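Local coordinates for protein aminoacyltransferase FemA (Staphylococcus aureus, PDB 1LRZ) that transfers glycines 2 and 3 from glycyl-tRNA to the growing pentaglycine bridge of the staphylococcal peptidoglycan, using a lipid-linked muropeptide as acceptor, at residues F131-H142 and Y393-I401; F14-Q25 and S72-Y80. All coordinates share one frame; numbering follows the deposited sequence.

Both contacts fasten pieces onto the same mixed sheet, one at its edge and one on a strand further in. Contact 1 is partly buried, its centre about 27 Å from that of the chain: it adds the outermost strand, 141-142, and sets the helix just before it against Phe397 of strand 397-400, so backbone bonding and an aromatic cluster share the work. Contact 2, its centre about 16 Å from that of the chain, is buried and packs the loop after helix 8-16 on the irregular end of strand 67-78; here one valine, a threonine hydroxyl and two waters replace paired strands. The contacts touch where Phe131 meets Tyr80 and Tyr393 meets Tyr20, their centres about 18 Å apart.

Contact 1 (F131-H142 and Y393-I401); sequences FFDKMSNLGFEH and YVGDFIKPI
Phe397 lies between Met135 and His142, with Phe131 and Phe132 completing the aromatic cluster. Met135 CG covers one face of the Phe397 ring, 4.2 Å from its centroid, and the sulfur stands farther off above that face as a Met-aromatic contact. His142 CD2 sits over the opposite face, 3.5 Å from Phe397 CZ, with the two ring planes inclined at 41°. Phe131, its CG anti to the backbone N (chi1 -170°), turns an edge toward Phe397 in an offset edge-to-face pair. His142 NE2 donates to Val394 O at 2.8 Å, a bent bond with the oxygen 25° out of the ring plane, which limits rotation of the imidazole; Phe132 CZ packs on Val394 CG1. The strands that carry His142 and Phe397 pair antiparallel, 141-142 being the last strand of the mixed sheet, with Glu141 and Ile398 exchanging both backbone bonds. A Schellman motif with Gly139 at C-prime ends the helix and turns the chain into this strand. Across from the turn, Lys399 lays CB over one face of Phe140, 3.9 Å from the ring centroid. Extended throughout, the lysine carries NZ to Leu138 O at 3.1 Å, nearly in line with the carbonyl, and NZ also has a weak bond to Ser94.

Contact 2 (F14-Q25 and S72-Y80); sequences FTDSMPYSHFTQ and SNRGPVIDY
This is a buried loop-to-strand contact: the chain leaving helix 8-16 packs against the irregular end of strand 67-78, with Val77 as its apolar centre. Val77 CG1, anti to the backbone N (chi1 -178°), presses on Met18 CB at a tight 3.5 Å, while CG2 meets Thr15 CG2 and the aliphatic part of Gln25. Phe14 brings its ring edge to the backbone, CE2 lying 3.4 Å from Val77 O. At the other end, Arg74 CG sits over one face of the His22 imidazole, 3.6 Å from its centroid; Phe23 covers the opposite face. His22 ND1 donates in its ring plane to Thr24 OG1 at 2.7 Å, a nearly straight bond (168°), and Thr24 OG1 donates in turn to Asn73 O at 2.9 Å, from above the carbonyl plane. With NE2 bonded to Tyr364, the imidazole is held at both nitrogens. One water joins Pro19 O to Ile78 O; another accepts from His22 N and lies 2.7 Å from Arg74 O, with Tyr20 O also in reach. The sharp bends are a type I turn, His22 to Gln25, facing a type I' turn, Ser72 to Gly75, followed by the cis peptide before Pro76, within the acetyltransferase-like fold of the FemABX family.

Contact 1 (F131-H142 and Y393-I401)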
loop_
_atom_site.group_PDB
_atom_site.type_symbol
_atom_site.label_atom_id
_atom_site.label_comp_id
_atom_site.label_asym_id
_atom_site.label_seq_id
_atom_site.Cartn_x
_atom_site.Cartn_y
_atom_site.Cartn_z
ATOM N N PHE A 131 -5.560 18.118 -19.049
ATOM C CA PHE A 131 -4.670 18.622 -18.015
ATOM C C PHE A 131 -3.284 18.979 -18.546
ATOM O O PHE A 131 -2.721 20.009 -18.168
ATOM C CB PHE A 131 -4.520 17.592 -16.894
ATOM C CG PHE A 131 -3.815 18.122 -15.686
ATOM C CD1 PHE A 131 -4.429 19.068 -14.866
ATOM C CD2 PHE A 131 -2.531 17.690 -15.368
ATOM C CE1 PHE A 131 -3.775 19.575 -13.746
ATOM C CE2 PHE A 131 -1.874 18.188 -14.256
ATOM C CZ PHE A 131 -2.494 19.134 -13.439
ATOM N N PHE A 132 -2.726 18.137 -19.411
ATOM C CA PHE A 132 -1.392 18.408 -19.946
ATOM C C PHE A 132 -1.308 19.773 -20.641
ATOM O O PHE A 132 -0.368 20.538 -20.409
ATOM C CB PHE A 132 -0.951 17.300 -20.915
ATOM C CG PHE A 132 -0.804 15.935 -20.264
ATOM C CD1 PHE A 132 -1.878 15.044 -20.229
ATOM C CD2 PHE A 132 0.403 15.555 -19.667
ATOM C CE1 PHE A 132 -1.760 13.795 -19.611
ATOM C CE2 PHE A 132 0.537 14.304 -19.042
ATOM C CZ PHE A 132 -0.548 13.424 -19.014
ATOM N N ASP A 133 -2.290 20.074 -21.486
ATOM C CA ASP A 133 -2.317 21.341 -22.212
ATOM C C ASP A 133 -2.480 22.521 -21.267
ATOM O O ASP A 133 -1.809 23.546 -21.421
ATOM C CB ASP A 133 -3.455 21.346 -23.237
ATOM C CG ASP A 133 -3.070 20.665 -24.548
ATOM O OD1 ASP A 133 -3.970 20.405 -25.380
ATOM O OD2 ASP A 133 -1.866 20.394 -24.756
ATOM N N LYS A 134 -3.374 22.383 -20.293
ATOM C CA LYS A 134 -3.585 23.459 -19.345
ATOM C C LYS A 134 -2.308 23.752 -18.547
ATOM O O LYS A 134 -1.945 24.913 -18.364
ATOM C CB LYS A 134 -4.739 23.126 -18.401
ATOM C CG LYS A 134 -4.916 24.139 -17.274
ATOM C CD LYS A 134 -6.375 24.432 -17.016
ATOM C CE LYS A 134 -6.989 25.161 -18.206
ATOM N NZ LYS A 134 -8.407 25.536 -17.967
ATOM N N MET A 135 -1.614 22.716 -18.084
ATOM C CA MET A 135 -0.390 22.947 -17.316
ATOM C C MET A 135 0.643 23.639 -18.215
ATOM O O MET A 135 1.312 24.588 -17.802
ATOM C CB MET A 135 0.168 21.624 -16.762
ATOM C CG MET A 135 -0.640 21.047 -15.571
ATOM S SD MET A 135 -0.818 22.187 -14.171
ATOM C CE MET A 135 -2.366 22.863 -14.467
ATOM N N SER A 136 0.763 23.159 -19.449
ATOM C CA SER A 136 1.696 23.747 -20.403
ATOM C C SER A 136 1.385 25.241 -20.588
ATOM O O SER A 136 2.285 26.078 -20.525
ATOM C CB SER A 136 1.589 23.021 -21.744
ATOM O OG SER A 136 2.612 23.438 -22.622
ATOM N N ASN A 137 0.114 25.572 -20.807
ATOM C CA ASN A 137 -0.282 26.970 -20.979
ATOM C C ASN A 137 0.089 27.826 -19.769
ATOM O O ASN A 137 0.311 29.027 -19.901
ATOM C CB ASN A 137 -1.789 27.093 -21.211
ATOM C CG ASN A 137 -2.237 26.429 -22.491
ATOM O OD1 ASN A 137 -1.544 26.487 -23.510
ATOM N ND2 ASN A 137 -3.410 25.806 -22.457
ATOM N N LEU A 138 0.136 27.210 -18.591
ATOM C CA LEU A 138 0.477 27.924 -17.367
ATOM C C LEU A 138 1.970 27.876 -17.026
ATOM O O LEU A 138 2.374 28.313 -15.949
ATOM C CB LEU A 138 -0.339 27.376 -16.189
ATOM C CG LEU A 138 -1.841 27.642 -16.253
ATOM C CD1 LEU A 138 -2.510 27.122 -14.997
ATOM C CD2 LEU A 138 -2.083 29.146 -16.385
ATOM N N GLY A 139 2.786 27.344 -17.930
ATOM C CA GLY A 139 4.217 27.280 -17.674
ATOM C C GLY A 139 4.695 26.048 -16.922
ATOM O O GLY A 139 5.889 25.914 -16.631
ATOM N N PHE A 140 3.773 25.148 -16.591
ATOM C CA PHE A 140 4.146 23.917 -15.894
ATOM C C PHE A 140 4.555 22.899 -16.957
ATOM O O PHE A 140 3.701 22.314 -17.620
ATOM C CB PHE A 140 2.968 23.363 -15.073
ATOM C CG PHE A 140 2.656 24.161 -13.835
ATOM C CD1 PHE A 140 1.836 25.283 -13.899
ATOM C CD2 PHE A 140 3.215 23.808 -12.612
ATOM C CE1 PHE A 140 1.577 26.048 -12.762
ATOM C CE2 PHE A 140 2.967 24.563 -11.467
ATOM C CZ PHE A 140 2.148 25.684 -11.542
ATOM N N GLU A 141 5.859 22.690 -17.106
ATOM C CA GLU A 141 6.403 21.768 -18.103
ATOM C C GLU A 141 6.460 20.314 -17.635
ATOM O O GLU A 141 7.121 19.984 -16.645
ATOM C CB GLU A 141 7.800 22.241 -18.509
ATOM C CG GLU A 141 7.846 23.746 -18.788
ATOM C CD GLU A 141 9.238 24.258 -19.124
ATOM O OE1 GLU A 141 10.185 23.997 -18.342
ATOM O OE2 GLU A 141 9.381 24.929 -20.173
ATOM N N HIS A 142 5.755 19.452 -18.361
ATOM C CA HIS A 142 5.701 18.023 -18.055
ATOM C C HIS A 142 7.091 17.409 -18.236
ATOM O O HIS A 142 7.750 17.676 -19.234
ATOM C CB HIS A 142 4.712 17.336 -19.006
ATOM C CG HIS A 142 4.432 15.905 -18.660
ATOM N ND1 HIS A 142 4.507 14.890 -19.587
ATOM C CD2 HIS A 142 4.043 15.327 -17.497
ATOM C CE1 HIS A 142 4.174 13.745 -19.013
ATOM N NE2 HIS A 142 3.888 13.983 -17.744
ATOM N N TYR A 393 -0.576 7.484 -13.705
ATOM C CA TYR A 393 -0.871 8.875 -13.400
ATOM C C TYR A 393 -0.209 9.841 -14.388
ATOM O O TYR A 393 0.689 9.459 -15.135
ATOM C CB TYR A 393 -0.450 9.194 -11.962
ATOM C CG TYR A 393 -1.132 8.299 -10.951
ATOM C CD1 TYR A 393 -0.476 7.182 -10.433
ATOM C CD2 TYR A 393 -2.460 8.518 -10.577
ATOM C CE1 TYR A 393 -1.110 6.298 -9.573
ATOM C CE2 TYR A 393 -3.119 7.633 -9.714
ATOM C CZ TYR A 393 -2.434 6.522 -9.214
ATOM O OH TYR A 393 -3.051 5.648 -8.345
ATOM N N VAL A 394 -0.656 11.093 -14.394
ATOM C CA VAL A 394 -0.118 12.080 -15.324
ATOM C C VAL A 394 1.378 12.332 -15.194
ATOM O O VAL A 394 2.042 12.614 -16.189
ATOM C CB VAL A 394 -0.862 13.430 -15.209
ATOM C CG1 VAL A 394 -2.304 13.258 -15.707
ATOM C CG2 VAL A 394 -0.854 13.919 -13.767
ATOM N N GLY A 395 1.913 12.226 -13.982
ATOM C CA GLY A 395 3.340 12.448 -13.810
ATOM C C GLY A 395 3.720 13.770 -13.160
ATOM O O GLY A 395 2.937 14.367 -12.407
ATOM N N ASP A 396 4.924 14.235 -13.481
ATOM C CA ASP A 396 5.492 15.454 -12.906
ATOM C C ASP A 396 5.560 16.671 -13.812
ATOM O O ASP A 396 5.837 16.560 -15.004
ATOM C CB ASP A 396 6.897 15.157 -12.408
ATOM C CG ASP A 396 6.926 14.013 -11.431
ATOM O OD1 ASP A 396 6.729 12.852 -11.866
ATOM O OD2 ASP A 396 7.135 14.282 -10.228
ATOM N N PHE A 397 5.320 17.840 -13.226
ATOM C CA PHE A 397 5.377 19.095 -13.963
ATOM C C PHE A 397 6.211 20.096 -13.166
ATOM O O PHE A 397 6.077 20.221 -11.939
ATOM C CB PHE A 397 3.975 19.668 -14.203
ATOM C CG PHE A 397 3.039 18.721 -14.907
ATOM C CD1 PHE A 397 2.462 17.653 -14.220
ATOM C CD2 PHE A 397 2.717 18.909 -16.251
ATOM C CE1 PHE A 397 1.574 16.787 -14.858
ATOM C CE2 PHE A 397 1.828 18.044 -16.899
ATOM C CZ PHE A 397 1.252 16.981 -16.195
ATOM N N ILE A 398 7.066 20.820 -13.875
ATOM C CA ILE A 398 7.941 21.790 -13.247
ATOM C C ILE A 398 7.759 23.164 -13.870
ATOM O O ILE A 398 7.759 23.307 -15.089
ATOM C CB ILE A 398 9.410 21.338 -13.393
ATOM C CG1 ILE A 398 9.655 20.128 -12.488
ATOM C CG2 ILE A 398 10.365 22.487 -13.073
ATOM C CD1 ILE A 398 10.979 19.441 -12.727
ATOM N N LYS A 399 7.563 24.171 -13.028
ATOM C CA LYS A 399 7.425 25.524 -13.525
ATOM C C LYS A 399 8.579 26.348 -12.980
ATOM O O LYS A 399 8.631 26.661 -11.786
ATOM C CB LYS A 399 6.111 26.167 -13.099
ATOM C CG LYS A 399 6.021 27.608 -13.598
ATOM C CD LYS A 399 4.727 28.291 -13.231
ATOM C CE LYS A 399 4.652 29.660 -13.893
ATOM N NZ LYS A 399 3.325 30.282 -13.685
ATOM N N PRO A 400 9.542 26.683 -13.843
ATOM C CA PRO A 400 10.697 27.482 -13.418
ATOM C C PRO A 400 10.202 28.898 -13.140
ATOM O O PRO A 400 9.479 29.457 -13.965
ATOM C CB PRO A 400 11.612 27.447 -14.642
ATOM C CG PRO A 400 11.209 26.196 -15.357
ATOM C CD PRO A 400 9.709 26.212 -15.227
ATOM N N ILE A 401 10.568 29.473 -11.995
ATOM C CA ILE A 401 10.147 30.838 -11.672
ATOM C C ILE A 401 11.190 31.857 -12.151
ATOM O O ILE A 401 10.838 32.917 -12.674
ATOM C CB ILE A 401 9.908 31.005 -10.164
ATOM C CG1 ILE A 401 8.813 30.028 -9.706
ATOM C CG2 ILE A 401 9.509 32.450 -9.863
ATOM C CD1 ILE A 401 7.484 30.230 -10.402
#

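Contact 2 (F14-Q25 and S72-Y80)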
loop_
_atom_site.group_PDB
_atom_site.type_symbol
_atom_site.label_atom_id
_atom_site.label_comp_id
_atom_site.label_asym_id
_atom_site.label_seq_id
_atom_site.Cartn_x
_atom_site.Cartn_y
_atom_site.Cartn_z
ATOM N N PHE A 14 -10.880 18.646 4.919
ATOM C CA PHE A 14 -11.149 18.645 3.486
ATOM C C PHE A 14 -10.522 17.460 2.767
ATOM O O PHE A 14 -11.196 16.746 2.024
ATOM C CB PHE A 14 -10.643 19.918 2.821
ATOM C CG PHE A 14 -10.833 19.922 1.340
ATOM C CD1 PHE A 14 -12.107 20.024 0.795
ATOM C CD2 PHE A 14 -9.736 19.824 0.487
ATOM C CE1 PHE A 14 -12.293 20.034 -0.587
ATOM C CE2 PHE A 14 -9.899 19.831 -0.891
ATOM C CZ PHE A 14 -11.184 19.938 -1.436
ATOM N N THR A 15 -9.233 17.234 2.981
ATOM C CA THR A 15 -8.588 16.122 2.288
ATOM C C THR A 15 -9.181 14.744 2.644
ATOM O O THR A 15 -9.236 13.865 1.786
ATOM C CB THR A 15 -7.073 16.141 2.523
ATOM O OG1 THR A 15 -6.801 16.057 3.929
ATOM C CG2 THR A 15 -6.485 17.439 1.957
ATOM N N ASP A 16 -9.642 14.563 3.883
ATOM C CA ASP A 16 -10.254 13.294 4.293
ATOM C C ASP A 16 -11.558 13.027 3.537
ATOM O O ASP A 16 -11.987 11.884 3.423
ATOM C CB ASP A 16 -10.592 13.286 5.791
ATOM C CG ASP A 16 -9.431 12.858 6.669
ATOM O OD1 ASP A 16 -9.627 12.832 7.902
ATOM O OD2 ASP A 16 -8.336 12.545 6.148
ATOM N N SER A 17 -12.193 14.078 3.032
ATOM C CA SER A 17 -13.460 13.917 2.337
ATOM C C SER A 17 -13.350 13.808 0.825
ATOM O O SER A 17 -14.352 13.641 0.149
ATOM C CB SER A 17 -14.386 15.097 2.666
ATOM O OG SER A 17 -13.928 16.294 2.041
ATOM N N MET A 18 -12.139 13.890 0.291
ATOM C CA MET A 18 -11.968 13.881 -1.159
ATOM C C MET A 18 -11.303 12.640 -1.743
ATOM O O MET A 18 -10.456 12.012 -1.103
ATOM C CB MET A 18 -11.144 15.118 -1.579
ATOM C CG MET A 18 -11.869 16.495 -1.413
ATOM S SD MET A 18 -13.191 16.711 -2.622
ATOM C CE MET A 18 -12.310 17.273 -4.001
ATOM N N PRO A 19 -11.688 12.271 -2.972
ATOM C CA PRO A 19 -11.084 11.105 -3.627
ATOM C C PRO A 19 -9.701 11.548 -4.093
ATOM O O PRO A 19 -9.467 12.740 -4.306
ATOM C CB PRO A 19 -12.022 10.837 -4.807
ATOM C CG PRO A 19 -12.559 12.206 -5.123
ATOM C CD PRO A 19 -12.839 12.766 -3.740
ATOM N N TYR A 20 -8.787 10.598 -4.250
ATOM C CA TYR A 20 -7.434 10.909 -4.682
ATOM C C TYR A 20 -6.736 11.960 -3.817
ATOM O O TYR A 20 -6.150 12.919 -4.311
ATOM C CB TYR A 20 -7.425 11.318 -6.163
ATOM C CG TYR A 20 -7.526 10.114 -7.087
ATOM C CD1 TYR A 20 -6.448 9.232 -7.236
ATOM C CD2 TYR A 20 -8.720 9.801 -7.734
ATOM C CE1 TYR A 20 -6.559 8.064 -8.001
ATOM C CE2 TYR A 20 -8.840 8.632 -8.504
ATOM C CZ TYR A 20 -7.760 7.775 -8.627
ATOM O OH TYR A 20 -7.880 6.618 -9.362
ATOM N N SER A 21 -6.839 11.787 -2.510
ATOM C CA SER A 21 -6.139 12.648 -1.574
ATOM C C SER A 21 -5.089 11.668 -1.059
ATOM O O SER A 21 -5.411 10.725 -0.347
ATOM C CB SER A 21 -7.066 13.112 -0.447
ATOM O OG SER A 21 -7.838 12.031 0.049
ATOM N N HIS A 22 -3.842 11.876 -1.458
ATOM C CA HIS A 22 -2.726 10.992 -1.087
ATOM C C HIS A 22 -2.430 11.033 0.412
ATOM O O HIS A 22 -2.765 12.017 1.081
ATOM C CB HIS A 22 -1.481 11.413 -1.875
ATOM C CG HIS A 22 -0.432 10.352 -1.982
ATOM N ND1 HIS A 22 0.869 10.553 -1.573
ATOM C CD2 HIS A 22 -0.467 9.112 -2.531
ATOM C CE1 HIS A 22 1.593 9.488 -1.874
ATOM N NE2 HIS A 22 0.807 8.599 -2.456
ATOM N N PHE A 23 -1.779 9.989 0.933
ATOM C CA PHE A 23 -1.476 9.941 2.360
ATOM C C PHE A 23 -0.498 11.047 2.762
ATOM O O PHE A 23 -0.337 11.322 3.946
ATOM C CB PHE A 23 -0.933 8.559 2.792
ATOM C CG PHE A 23 0.344 8.141 2.099
ATOM C CD1 PHE A 23 0.307 7.302 0.983
ATOM C CD2 PHE A 23 1.579 8.576 2.568
ATOM C CE1 PHE A 23 1.483 6.900 0.345
ATOM C CE2 PHE A 23 2.767 8.179 1.935
ATOM C CZ PHE A 23 2.716 7.341 0.822
ATOM N N THR A 24 0.149 11.672 1.775
ATOM C CA THR A 24 1.067 12.787 2.044
ATOM C C THR A 24 0.291 14.113 2.179
ATOM O O THR A 24 0.852 15.130 2.590
ATOM C CB THR A 24 2.119 12.950 0.918
ATOM O OG1 THR A 24 1.462 12.850 -0.352
ATOM C CG2 THR A 24 3.204 11.876 1.028
ATOM N N GLN A 25 -0.991 14.105 1.815
ATOM C CA GLN A 25 -1.831 15.306 1.925
ATOM C C GLN A 25 -2.662 15.165 3.202
ATOM O O GLN A 25 -3.895 15.207 3.169
ATOM C CB GLN A 25 -2.749 15.443 0.696
ATOM C CG GLN A 25 -1.992 15.802 -0.598
ATOM C CD GLN A 25 -1.256 17.149 -0.507
ATOM O OE1 GLN A 25 -0.093 17.281 -0.928
ATOM N NE2 GLN A 25 -1.935 18.149 0.028
ATOM N N SER A 72 4.802 19.981 -4.372
ATOM C CA SER A 72 3.393 19.807 -3.986
ATOM C C SER A 72 3.021 18.512 -3.252
ATOM O O SER A 72 1.850 18.294 -2.932
ATOM C CB SER A 72 2.481 19.959 -5.209
ATOM O OG SER A 72 2.642 18.868 -6.102
ATOM N N ASN A 73 3.994 17.639 -3.014
ATOM C CA ASN A 73 3.736 16.407 -2.277
ATOM C C ASN A 73 2.511 15.588 -2.717
ATOM O O ASN A 73 1.666 15.248 -1.887
ATOM C CB ASN A 73 3.597 16.729 -0.780
ATOM C CG ASN A 73 4.861 17.358 -0.194
ATOM O OD1 ASN A 73 5.144 18.545 -0.413
ATOM N ND2 ASN A 73 5.627 16.568 0.547
ATOM N N ARG A 74 2.423 15.261 -4.004
ATOM C CA ARG A 74 1.300 14.480 -4.543
ATOM C C ARG A 74 -0.028 15.231 -4.544
ATOM O O ARG A 74 -1.088 14.645 -4.798
ATOM C CB ARG A 74 1.131 13.164 -3.764
ATOM C CG ARG A 74 1.967 12.007 -4.291
ATOM C CD ARG A 74 1.697 11.807 -5.756
ATOM N NE ARG A 74 2.165 10.535 -6.295
ATOM C CZ ARG A 74 2.163 10.265 -7.594
ATOM N NH1 ARG A 74 2.587 9.091 -8.045
ATOM N NH2 ARG A 74 1.753 11.198 -8.443
ATOM N N GLY A 75 0.028 16.523 -4.249
ATOM C CA GLY A 75 -1.179 17.329 -4.244
ATOM C C GLY A 75 -1.190 18.154 -5.514
ATOM O O GLY A 75 -0.310 17.981 -6.348
ATOM N N PRO A 76 -2.136 19.086 -5.679
ATOM C CA PRO A 76 -3.218 19.423 -4.750
ATOM C C PRO A 76 -4.426 18.490 -4.784
ATOM O O PRO A 76 -4.592 17.689 -5.703
ATOM C CB PRO A 76 -3.605 20.831 -5.183
ATOM C CG PRO A 76 -3.412 20.775 -6.660
ATOM C CD PRO A 76 -2.099 20.036 -6.808
ATOM N N VAL A 77 -5.261 18.609 -3.762
ATOM C CA VAL A 77 -6.494 17.837 -3.679
ATOM C C VAL A 77 -7.528 18.868 -4.127
ATOM O O VAL A 77 -7.674 19.922 -3.506
ATOM C CB VAL A 77 -6.764 17.382 -2.240
ATOM C CG1 VAL A 77 -8.023 16.531 -2.192
ATOM C CG2 VAL A 77 -5.550 16.583 -1.722
ATOM N N ILE A 78 -8.219 18.571 -5.222
ATOM C CA ILE A 78 -9.184 19.500 -5.781
ATOM C C ILE A 78 -10.067 18.726 -6.761
ATOM O O ILE A 78 -9.696 17.636 -7.212
ATOM C CB ILE A 78 -8.407 20.634 -6.512
ATOM C CG1 ILE A 78 -9.353 21.686 -7.095
ATOM C CG2 ILE A 78 -7.559 20.038 -7.620
ATOM C CD1 ILE A 78 -8.598 22.876 -7.674
ATOM N N ASP A 79 -11.236 19.273 -7.081
ATOM C CA ASP A 79 -12.128 18.614 -8.037
ATOM C C ASP A 79 -11.548 18.840 -9.431
ATOM O O ASP A 79 -11.679 19.932 -10.005
ATOM C CB ASP A 79 -13.546 19.196 -7.923
ATOM C CG ASP A 79 -14.452 18.791 -9.082
ATOM O OD1 ASP A 79 -14.176 17.759 -9.734
ATOM O OD2 ASP A 79 -15.454 19.502 -9.325
ATOM N N TYR A 80 -10.905 17.812 -9.982
ATOM C CA TYR A 80 -10.289 17.950 -11.297
ATOM C C TYR A 80 -11.241 17.950 -12.488
ATOM O O TYR A 80 -10.790 18.075 -13.620
ATOM C CB TYR A 80 -9.187 16.897 -11.499
ATOM C CG TYR A 80 -7.909 17.209 -10.748
ATOM C CD1 TYR A 80 -7.664 16.660 -9.488
ATOM C CD2 TYR A 80 -6.940 18.067 -11.298
ATOM C CE1 TYR A 80 -6.482 16.952 -8.792
ATOM C CE2 TYR A 80 -5.759 18.367 -10.611
ATOM C CZ TYR A 80 -5.534 17.805 -9.362
ATOM O OH TYR A 80 -4.368 18.083 -8.676
HETATM O O HOH W 1 -10.630 15.070 -5.865
HETATM O O HOH W 2 -3.335 14.127 -3.336
#